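Local coordinates for cytosol aminopeptidase (Coxiella burnetii, PDB 3IJ3), which probably removes amino acids from the N-termini of peptides as a manganese-dependent metalloaminopeptidase of the M17 family, at residues L382-I387 against L397-L402; I219-R224 against D316-R321. All coordinates share one frame; numbering follows the deposited sequence. Where two conformers were deposited one is given.

In the fold
Both interactions lie in the catalytic domain of this hexameric enzyme and come one after the other along the chain, interaction 2 closing before interaction 1 opens. Their centres are 30 Å apart and their nearest atoms about 17 Å, so they do not touch. Each packs one face of a helix on a short strand. Interaction 1 lies within a beta-alpha-beta unit of the large mixed sheet, next to a subunit interface. Interaction 2 joins helix 217-223, which leans on strand 295-305 of the same large sheet, to the small three-stranded sheet beside it, where a third subunit closes in. Interaction 1 is thus built on the large sheet, and interaction 2 reaches it through helix 217-223.

Interaction 1: L382-I387 against L397-L402; sequences LAQALI and LWRLPL
A383 and I387, one helical turn apart, face R399 and L397 with CA atoms 7.3 Å and 7.0 Å apart, so that segment 382-387 of helix 380-393 runs past the extended segment 397-402 with its later residues next to the start of that segment. The methyl of A383 sits over the centre of the R399 guanidinium, its CB 3.4 Å from CZ of R399 and pressed on one face of the flat group. R399 gets there with CG anti to the backbone N (chi1 -168°) and a chain extended as far as NE, which carries the group along the helix surface.

In the modelled conformer of Q384, one of two, solvent also links this residue to the edge of the guanidinium. Water 1 donates to OE1 of Q384 at 2.6 Å and accepts from NH1 of R399 at 3.0 Å; water 2 makes a second bridge between the same two atoms, weak on the arginine side. Both waters lie in the guanidinium plane, but the bridges are provisional. NH2 of R399 forms a salt bridge with OD1 of D380 and a hydrogen bond with O of A377.

Further along the helix, toward I387, the contact is apolar. CD1 of I387 reaches CB of R399 at 4.1 Å, the two side chains crossing at about a right angle, and CG1 of I387 meets CD1 of L397 at the same distance. The other methyl of L397, CD2, lies 3.8 Å from O of L386.

NE1 of W398 bonds to O of R399 of a second subunit, and the reciprocal bond forms too. Helix 380-393 and strand 398-399 belong to a beta-alpha-beta unit with strand 374-377, which pairs in parallel with 398-399, and helix 470-481 packs on L386 and L397.

Interaction 2: I219-R224 against D316-R321; sequences IYAVGR and DVVQTR
A221 and V318 mark the closest approach of the two backbones, their CA atoms 6.9 Å apart, where helix 217-223 passes the short strand 317-319. The apolar part of the contact is small and rests on this one pair. CB of A221 points at V318 and fits against both branches of the valine, 3.9 Å from CG1 and 4.0 Å from CG2. With CG1 anti to its backbone N (chi1 173°), V318 turns the two methyls together toward the helix, so that the alanine methyl touches both almost equally. On the helix side, a single methyl stands between the two backbones at this point.

A polar link joins the ends of the two segments. OD2 of D316 and NH2 of R224 are 4.4 Å apart, too far for a salt bridge, and water 3 connects the two side chains instead. It accepts from NH1 of R224 at 2.7 Å and donates to OD2 of D316 at the same distance. At the root of the R224 side chain, CB lies 3.8 Å above one face of the Y220 ring, offset toward its rim.

NE of R224 also donates to the carbonyl of R310, and OD2 of D316 makes a salt bridge with R313. E182 of a third subunit forms a salt bridge with NH2 of R224 while its backbone N donates to OD1 of D316, so the water-bridged pair is part of a subunit interface.

On another side of the helix, V222 packs on V303 of strand 295-305 and on E334, a residue of the lithium site. The contact is therefore helix-on-strand packing in an M17 catalytic domain, joining a helix beside the central mixed sheet to a strand that is, within this chain, an outer one of a small three-stranded sheet.

Interaction 1: L382-I387 against L397-L402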
loop_
_atom_site.group_PDB
_atom_site.type_symbol
_atom_site.label_atom_id
_atom_site.label_comp_id
_atom_site.label_asym_id
_atom_site.label_seq_id
_atom_site.Cartn_x
_atom_site.Cartn_y
_atom_site.Cartn_z
ATOM N N LEU A 382 -5.232 -42.670 9.390
ATOM C CA LEU A 382 -4.415 -41.842 10.271
ATOM C C LEU A 382 -5.130 -40.549 10.617
ATOM O O LEU A 382 -5.195 -40.139 11.795
ATOM C CB LEU A 382 -3.071 -41.541 9.610
ATOM C CG LEU A 382 -2.101 -40.619 10.347
ATOM C CD1 LEU A 382 -1.780 -41.179 11.774
ATOM C CD2 LEU A 382 -0.845 -40.484 9.466
ATOM N N ALA A 383 -5.647 -39.867 9.597
ATOM C CA ALA A 383 -6.355 -38.613 9.846
ATOM C C ALA A 383 -7.559 -38.818 10.809
ATOM O O ALA A 383 -7.742 -38.065 11.763
ATOM C CB ALA A 383 -6.819 -37.989 8.544
ATOM N N GLN A 384 -8.369 -39.837 10.552
ATOM C CA GLN A 384 -9.544 -40.100 11.382
ATOM C C GLN A 384 -9.153 -40.429 12.820
ATOM O O GLN A 384 -9.805 -39.973 13.754
ATOM C CB GLN A 384 -10.395 -41.222 10.785
ATOM C CG GLN A 384 -10.988 -40.906 9.392
ATOM C CD GLN A 384 -11.957 -39.750 9.396
ATOM O OE1 GLN A 384 -12.137 -39.083 8.373
ATOM N NE2 GLN A 384 -12.586 -39.496 10.541
ATOM N N ALA A 385 -8.068 -41.186 12.993
ATOM C CA ALA A 385 -7.607 -41.569 14.335
ATOM C C ALA A 385 -7.135 -40.334 15.116
ATOM O O ALA A 385 -7.382 -40.205 16.319
ATOM C CB ALA A 385 -6.497 -42.635 14.236
ATOM N N LEU A 386 -6.490 -39.406 14.413
ATOM C CA LEU A 386 -6.016 -38.157 15.048
ATOM C C LEU A 386 -7.208 -37.260 15.393
ATOM O O LEU A 386 -7.203 -36.578 16.438
ATOM C CB LEU A 386 -4.996 -37.442 14.159
ATOM C CG LEU A 386 -3.600 -38.081 14.112
ATOM C CD1 LEU A 386 -2.725 -37.642 12.904
ATOM C CD2 LEU A 386 -2.900 -37.833 15.437
ATOM N N ILE A 387 -8.218 -37.243 14.512
ATOM C CA ILE A 387 -9.440 -36.495 14.781
ATOM C C ILE A 387 -10.116 -37.066 16.041
ATOM O O ILE A 387 -10.525 -36.303 16.912
ATOM C CB ILE A 387 -10.394 -36.474 13.573
ATOM C CG1 ILE A 387 -9.817 -35.549 12.476
ATOM C CG2 ILE A 387 -11.797 -35.983 14.003
ATOM C CD1 ILE A 387 -10.431 -35.762 11.107
ATOM N N LEU A 397 -8.089 -29.798 16.675
ATOM C CA LEU A 397 -7.429 -29.862 15.398
ATOM C C LEU A 397 -8.520 -30.040 14.345
ATOM O O LEU A 397 -9.648 -30.449 14.669
ATOM C CB LEU A 397 -6.370 -30.961 15.363
ATOM C CG LEU A 397 -6.684 -32.415 15.479
ATOM C CD1 LEU A 397 -7.088 -32.952 14.110
ATOM C CD2 LEU A 397 -5.457 -33.199 16.007
ATOM N N TRP A 398 -8.188 -29.715 13.098
ATOM C CA TRP A 398 -9.152 -29.834 12.024
ATOM C C TRP A 398 -8.433 -30.242 10.767
ATOM O O TRP A 398 -7.418 -29.659 10.411
ATOM C CB TRP A 398 -9.901 -28.500 11.807
ATOM C CG TRP A 398 -11.120 -28.659 10.935
ATOM C CD1 TRP A 398 -11.215 -28.455 9.562
ATOM C CD2 TRP A 398 -12.391 -29.121 11.353
ATOM N NE1 TRP A 398 -12.471 -28.759 9.146
ATOM C CE2 TRP A 398 -13.218 -29.168 10.213
ATOM C CE3 TRP A 398 -12.926 -29.504 12.592
ATOM C CZ2 TRP A 398 -14.553 -29.552 10.279
ATOM C CZ3 TRP A 398 -14.252 -29.903 12.650
ATOM C CH2 TRP A 398 -15.047 -29.923 11.503
ATOM N N ARG A 399 -9.006 -31.199 10.046
ATOM C CA ARG A 399 -8.358 -31.681 8.828
ATOM C C ARG A 399 -8.619 -30.764 7.620
ATOM O O ARG A 399 -9.770 -30.318 7.393
ATOM C CB ARG A 399 -8.847 -33.080 8.488
ATOM C CG ARG A 399 -8.000 -33.766 7.406
ATOM C CD ARG A 399 -8.595 -35.090 6.922
ATOM N NE ARG A 399 -7.647 -35.812 6.079
ATOM C CZ ARG A 399 -7.906 -36.994 5.522
ATOM N NH1 ARG A 399 -9.075 -37.579 5.717
ATOM N NH2 ARG A 399 -6.984 -37.586 4.768
ATOM N N LEU A 400 -7.548 -30.497 6.869
ATOM C CA LEU A 400 -7.616 -29.781 5.595
ATOM C C LEU A 400 -7.150 -30.784 4.532
ATOM O O LEU A 400 -6.432 -31.728 4.839
ATOM C CB LEU A 400 -6.794 -28.496 5.594
ATOM C CG LEU A 400 -7.348 -27.372 6.489
ATOM C CD1 LEU A 400 -6.412 -26.134 6.378
ATOM C CD2 LEU A 400 -8.766 -26.990 6.136
ATOM N N PRO A 401 -7.544 -30.568 3.277
ATOM C CA PRO A 401 -7.260 -31.560 2.245
ATOM C C PRO A 401 -5.986 -31.435 1.434
ATOM O O PRO A 401 -5.524 -30.320 1.138
ATOM C CB PRO A 401 -8.442 -31.355 1.284
ATOM C CG PRO A 401 -8.657 -29.848 1.334
ATOM C CD PRO A 401 -8.445 -29.493 2.783
ATOM N N LEU A 402 -5.434 -32.586 1.046
ATOM C CA LEU A 402 -4.323 -32.627 0.094
ATOM C C LEU A 402 -5.066 -32.712 -1.257
ATOM O O LEU A 402 -5.191 -33.798 -1.864
ATOM C CB LEU A 402 -3.400 -33.818 0.373
ATOM C CG LEU A 402 -2.525 -33.742 1.609
ATOM C CD1 LEU A 402 -1.961 -35.103 2.015
ATOM C CD2 LEU A 402 -1.400 -32.726 1.423
HETATM O O HOH W 1 -11.398 -36.793 7.414
HETATM O O HOH W 2 -11.345 -39.854 5.942
#

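Interaction 2: I219-R224 against D316-R321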
loop_
_atom_site.group_PDB
_atom_site.type_symbol
_atom_site.label_atom_id
_atom_site.label_comp_id
_atom_site.label_asym_id
_atom_site.label_seq_id
_atom_site.Cartn_x
_atom_site.Cartn_y
_atom_site.Cartn_z
ATOM N N ILE A 219 18.238 -27.266 2.896
ATOM C CA ILE A 219 18.384 -26.652 4.237
ATOM C C ILE A 219 19.481 -25.586 4.152
ATOM O O ILE A 219 19.333 -24.445 4.634
ATOM C CB ILE A 219 18.740 -27.697 5.315
ATOM C CG1 ILE A 219 17.685 -28.809 5.363
ATOM C CG2 ILE A 219 18.878 -27.027 6.704
ATOM C CD1 ILE A 219 18.009 -29.937 6.400
ATOM N N TYR A 220 20.582 -25.930 3.490
ATOM C CA TYR A 220 21.686 -25.011 3.346
ATOM C C TYR A 220 21.307 -23.743 2.566
ATOM O O TYR A 220 21.642 -22.638 2.986
ATOM C CB TYR A 220 22.879 -25.687 2.688
ATOM C CG TYR A 220 24.004 -24.731 2.447
ATOM C CD1 TYR A 220 24.813 -24.334 3.492
ATOM C CD2 TYR A 220 24.241 -24.191 1.179
ATOM C CE1 TYR A 220 25.855 -23.408 3.291
ATOM C CE2 TYR A 220 25.267 -23.277 0.976
ATOM C CZ TYR A 220 26.067 -22.901 2.034
ATOM O OH TYR A 220 27.068 -21.981 1.840
ATOM N N ALA A 221 20.610 -23.898 1.448
ATOM C CA ALA A 221 20.251 -22.730 0.608
ATOM C C ALA A 221 19.432 -21.700 1.390
ATOM O O ALA A 221 19.709 -20.495 1.334
ATOM C CB ALA A 221 19.502 -23.183 -0.672
ATOM N N VAL A 222 18.462 -22.175 2.156
ATOM C CA VAL A 222 17.613 -21.273 2.943
ATOM C C VAL A 222 18.394 -20.559 4.027
ATOM O O VAL A 222 18.272 -19.362 4.179
ATOM C CB VAL A 222 16.395 -22.012 3.543
ATOM C CG1 VAL A 222 15.646 -21.172 4.559
ATOM C CG2 VAL A 222 15.450 -22.457 2.437
ATOM N N GLY A 223 19.221 -21.287 4.761
ATOM C CA GLY A 223 19.933 -20.694 5.869
ATOM C C GLY A 223 21.285 -20.089 5.643
ATOM O O GLY A 223 21.830 -19.495 6.571
ATOM N N ARG A 224 21.791 -20.105 4.414
ATOM C CA ARG A 224 23.170 -19.686 4.195
ATOM C C ARG A 224 23.464 -18.208 4.400
ATOM O O ARG A 224 24.614 -17.865 4.627
ATOM C CB ARG A 224 23.652 -20.116 2.827
ATOM C CG ARG A 224 23.051 -19.321 1.768
ATOM C CD ARG A 224 23.424 -19.844 0.367
ATOM N NE ARG A 224 23.096 -18.787 -0.563
ATOM C CZ ARG A 224 22.666 -18.945 -1.809
ATOM N NH1 ARG A 224 22.447 -20.159 -2.330
ATOM N NH2 ARG A 224 22.378 -17.859 -2.519
ATOM N N ASP A 316 15.921 -18.530 -8.151
ATOM C CA ASP A 316 16.986 -19.522 -7.930
ATOM C C ASP A 316 16.376 -20.935 -7.912
ATOM O O ASP A 316 15.222 -21.119 -7.519
ATOM C CB ASP A 316 17.771 -19.284 -6.634
ATOM C CG ASP A 316 18.793 -18.148 -6.746
ATOM O OD1 ASP A 316 19.056 -17.659 -7.883
ATOM O OD2 ASP A 316 19.353 -17.784 -5.681
ATOM N N VAL A 317 17.147 -21.909 -8.365
ATOM C CA VAL A 317 16.719 -23.312 -8.330
ATOM C C VAL A 317 17.579 -24.009 -7.295
ATOM O O VAL A 317 18.810 -24.021 -7.404
ATOM C CB VAL A 317 16.803 -23.992 -9.698
ATOM C CG1 VAL A 317 16.469 -25.490 -9.555
ATOM C CG2 VAL A 317 15.870 -23.307 -10.702
ATOM N N VAL A 318 16.914 -24.587 -6.298
ATOM C CA VAL A 318 17.543 -25.242 -5.171
ATOM C C VAL A 318 17.465 -26.738 -5.376
ATOM O O VAL A 318 16.414 -27.258 -5.744
ATOM C CB VAL A 318 16.798 -24.850 -3.881
ATOM C CG1 VAL A 318 17.289 -25.641 -2.685
ATOM C CG2 VAL A 318 16.910 -23.300 -3.653
ATOM N N GLN A 319 18.605 -27.412 -5.206
ATOM C CA GLN A 319 18.679 -28.855 -5.305
ATOM C C GLN A 319 18.149 -29.416 -3.990
ATOM O O GLN A 319 18.132 -28.719 -2.980
ATOM C CB GLN A 319 20.122 -29.314 -5.520
ATOM C CG GLN A 319 20.799 -28.733 -6.783
ATOM C CD GLN A 319 20.231 -29.297 -8.084
ATOM O OE1 GLN A 319 19.880 -30.467 -8.151
ATOM N NE2 GLN A 319 20.169 -28.463 -9.131
ATOM N N THR A 320 17.700 -30.663 -4.004
ATOM C CA THR A 320 17.181 -31.293 -2.785
ATOM C C THR A 320 17.801 -32.671 -2.555
ATOM O O THR A 320 18.331 -33.291 -3.459
ATOM C CB THR A 320 15.641 -31.496 -2.842
ATOM O OG1 THR A 320 15.321 -32.361 -3.931
ATOM C CG2 THR A 320 14.874 -30.170 -2.988
ATOM N N ARG A 321 17.706 -33.147 -1.324
ATOM C CA ARG A 321 18.193 -34.465 -0.985
ATOM C C ARG A 321 17.448 -35.548 -1.781
ATOM O O ARG A 321 18.019 -36.586 -2.091
ATOM C CB ARG A 321 18.057 -34.698 0.511
ATOM C CG ARG A 321 18.592 -36.053 0.978
ATOM C CD ARG A 321 18.803 -36.047 2.444
ATOM N NE ARG A 321 19.392 -37.283 2.958
ATOM C CZ ARG A 321 20.678 -37.605 2.865
ATOM N NH1 ARG A 321 21.518 -36.843 2.197
ATOM N NH2 ARG A 321 21.122 -38.741 3.404
HETATM O O HOH W 3 20.499 -19.678 -4.202
#